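Local coordinates for protein 1-deoxy-D-xylulose 5-phosphate reductoisomerase (PDB 4ZQG) that catalyses the NAD(P)H-dependent rearrangement and reduction of 1-deoxy-D-xylulose 5-phosphate to 2-C-methyl-D-erythritol 4-phosphate in the MEP pathway of isoprenoid synthesis, at residues A109-T114 with L132-D137. Residues are numbered along the deposited sequence; the frame is centred on the assembly and turned at random.
Sequences AGLSST and LVMAGD. With NAD (nicotinamide-adenine-dinucleotide), chain C.
Leu111 spreads its two methyl branches over Met134 and Ala135, joining two successive helices, 111-120 and 130-146, of the Rossmann-like dinucleotide-binding domain; strand 123-126 of the parallel sheet lies between them in the chain. The contact is wholly apolar and buried, and no hydrogen bond crosses it. With CG anti to the backbone N (chi1 161°), the two branches of Leu111 meet the second helix: CD1 meets Ala135 CB at 3.6 Å, while CD2 lies 4.0 Å from Met134 CE. A branched leucine suits this place because it serves two neighbours at once. Alanine keeps the surface of its helix low where CD1 lands, and the unbranched methionine can bend at chi3 (-56°) to bring its terminal methyl back to the other branch. Ile391 of helix 387-409 touches both Leu111 and Ala135, so a third helix closes over the pair, and Met134 also packs on Asn340 and Thr341 of helix 333-351.

Polar bonds stay within the first segment. Gly110 O accepts the backbone N of Thr114 at 3.2 Å and the hydroxyl OG1 of Thr114 at 2.6 Å, the two donors arriving from opposite faces of the carbonyl plane. The threonine hydroxyl thus folds back onto the carbonyl four residues earlier in the chain, and that same OG1 is also hydrogen-bonded to Ser131 OG, beside the second segment.

At Ala109 the first segment borders the cofactor pocket. There the small methyl of Ala109 lies over the face of the NAD adenine, Ala109 CB 3.5 Å from NAD C6A.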
loop_
_atom_site.group_PDB
_atom_site.type_symbol
_atom_site.label_atom_id
_atom_site.label_comp_id
_atom_site.label_asym_id
_atom_site.label_seq_id
_atom_site.Cartn_x
_atom_site.Cartn_y
_atom_site.Cartn_z
ATOM N N ALA A 109 7.634 6.729 31.606
ATOM C CA ALA A 109 7.712 5.576 32.488
ATOM C C ALA A 109 8.125 4.287 31.745
ATOM O O ALA A 109 8.602 3.358 32.360
ATOM C CB ALA A 109 6.389 5.391 33.211
ATOM N N GLY A 110 7.996 4.244 30.425
ATOM C CA GLY A 110 8.327 3.042 29.664
ATOM C C GLY A 110 9.725 2.989 29.084
ATOM O O GLY A 110 10.107 2.025 28.429
ATOM N N LEU A 111 10.503 4.018 29.339
ATOM C CA LEU A 111 11.802 4.158 28.723
ATOM C C LEU A 111 12.839 3.123 29.174
ATOM O O LEU A 111 13.485 2.486 28.348
ATOM C CB LEU A 111 12.278 5.579 28.956
ATOM C CG LEU A 111 13.737 5.905 28.816
ATOM C CD1 LEU A 111 14.325 5.347 27.549
ATOM C CD2 LEU A 111 13.776 7.415 28.840
ATOM N N SER A 112 13.004 2.931 30.466
ATOM C CA SER A 112 14.069 2.065 30.948
ATOM C C SER A 112 13.864 0.614 30.568
ATOM O O SER A 112 14.796 -0.064 30.237
ATOM C CB SER A 112 14.141 2.214 32.435
ATOM O OG SER A 112 13.492 3.443 32.741
ATOM N N SER A 113 12.637 0.130 30.608
ATOM C CA SER A 113 12.382 -1.240 30.214
ATOM C C SER A 113 12.459 -1.419 28.701
ATOM O O SER A 113 12.877 -2.484 28.217
ATOM C CB SER A 113 11.028 -1.704 30.729
ATOM O OG SER A 113 10.055 -0.708 30.500
ATOM N N THR A 114 12.075 -0.389 27.946
ATOM C CA THR A 114 12.305 -0.435 26.509
ATOM C C THR A 114 13.798 -0.597 26.219
ATOM O O THR A 114 14.156 -1.429 25.431
ATOM C CB THR A 114 11.741 0.786 25.795
ATOM O OG1 THR A 114 10.356 0.912 26.108
ATOM C CG2 THR A 114 11.917 0.667 24.249
ATOM N N LEU A 132 10.828 6.551 22.046
ATOM C CA LEU A 132 11.606 6.988 20.916
ATOM C C LEU A 132 11.714 8.526 20.843
ATOM O O LEU A 132 12.781 9.036 20.503
ATOM C CB LEU A 132 11.023 6.382 19.629
ATOM C CG LEU A 132 11.862 5.308 18.923
ATOM C CD1 LEU A 132 12.694 4.388 19.789
ATOM C CD2 LEU A 132 10.936 4.468 18.097
ATOM N N VAL A 133 10.659 9.257 21.188
ATOM C CA VAL A 133 10.712 10.710 21.236
ATOM C C VAL A 133 11.765 11.183 22.223
ATOM O O VAL A 133 12.362 12.234 22.054
ATOM C CB VAL A 133 9.379 11.309 21.695
ATOM C CG1 VAL A 133 9.482 12.788 21.962
ATOM C CG2 VAL A 133 8.282 11.062 20.689
ATOM N N MET A 134 11.985 10.418 23.289
ATOM C CA MET A 134 12.941 10.811 24.335
ATOM C C MET A 134 14.311 10.187 24.260
ATOM O O MET A 134 15.260 10.775 24.743
ATOM C CB MET A 134 12.343 10.520 25.699
ATOM C CG MET A 134 11.124 11.370 25.888
ATOM S SD MET A 134 10.881 11.752 27.597
ATOM C CE MET A 134 10.835 10.077 28.190
ATOM N N ALA A 135 14.433 9.016 23.669
ATOM C CA ALA A 135 15.692 8.321 23.689
ATOM C C ALA A 135 15.915 7.567 22.402
ATOM O O ALA A 135 16.537 6.503 22.389
ATOM C CB ALA A 135 15.722 7.379 24.874
ATOM N N GLY A 136 15.424 8.146 21.319
ATOM C CA GLY A 136 15.492 7.517 20.026
ATOM C C GLY A 136 16.894 7.060 19.676
ATOM O O GLY A 136 17.091 5.882 19.389
ATOM N N ASP A 137 17.880 7.955 19.729
ATOM C CA ASP A 137 19.220 7.561 19.298
ATOM C C ASP A 137 19.678 6.430 20.164
ATOM O O ASP A 137 20.223 5.451 19.675
ATOM C CB ASP A 137 20.255 8.691 19.408
ATOM C CG ASP A 137 19.828 9.962 18.700
ATOM O OD1 ASP A 137 19.816 10.009 17.429
ATOM O OD2 ASP A 137 19.515 10.919 19.452
HETATM P PA NAD C . -3.153 3.261 28.839
HETATM O O1A NAD C . -3.139 4.540 29.605
HETATM O O2A NAD C . -4.455 2.633 28.388
HETATM O O5B NAD C . -2.245 2.125 29.545
HETATM C C5B NAD C . -0.905 2.327 29.963
HETATM C C4B NAD C . -0.317 1.044 30.573
HETATM O O4B NAD C . 0.956 1.392 31.147
HETATM C C3B NAD C . -1.177 0.437 31.690
HETATM O O3B NAD C . -1.139 -0.993 31.681
HETATM C C2B NAD C . -0.525 0.970 32.956
HETATM O O2B NAD C . -0.547 0.042 34.038
HETATM C C1B NAD C . 0.921 1.251 32.566
HETATM N N9A NAD C . 1.450 2.461 33.263
HETATM C C8A NAD C . 0.848 3.662 33.325
HETATM N N7A NAD C . 1.582 4.544 34.044
HETATM C C5A NAD C . 2.678 3.912 34.463
HETATM C C6A NAD C . 3.841 4.316 35.284
HETATM N N6A NAD C . 3.942 5.594 35.769
HETATM N N1A NAD C . 4.759 3.351 35.503
HETATM C C2A NAD C . 4.624 2.078 35.028
HETATM N N3A NAD C . 3.585 1.638 34.281
HETATM C C4A NAD C . 2.595 2.521 33.969
HETATM O O3 NAD C . -2.215 3.535 27.550
HETATM P PN NAD C . -2.462 3.166 26.000
HETATM O O1N NAD C . -3.498 4.159 25.517
HETATM O O2N NAD C . -2.579 1.665 25.890
HETATM O O5D NAD C . -1.017 3.622 25.466
HETATM C C5D NAD C . 0.128 2.773 25.573
HETATM C C4D NAD C . 1.249 3.285 24.665
HETATM O O4D NAD C . 1.029 2.933 23.297
HETATM C C3D NAD C . 1.330 4.800 24.717
HETATM O O3D NAD C . 2.706 5.150 24.614
HETATM C C2D NAD C . 0.523 5.261 23.524
HETATM O O2D NAD C . 0.919 6.574 23.099
HETATM C C1D NAD C . 0.794 4.130 22.525
HETATM N N1N NAD C . -0.315 3.939 21.577
HETATM C C2N NAD C . -1.553 3.591 22.008
HETATM C C3N NAD C . -2.621 3.442 21.098
HETATM C C7N NAD C . -4.005 3.031 21.531
HETATM O O7N NAD C . -4.806 2.637 20.702
HETATM N N7N NAD C . -4.349 3.080 22.817
HETATM C C4N NAD C . -2.378 3.653 19.750
HETATM C C5N NAD C . -1.107 3.986 19.354
HETATM C C6N NAD C . -0.080 4.133 20.269
#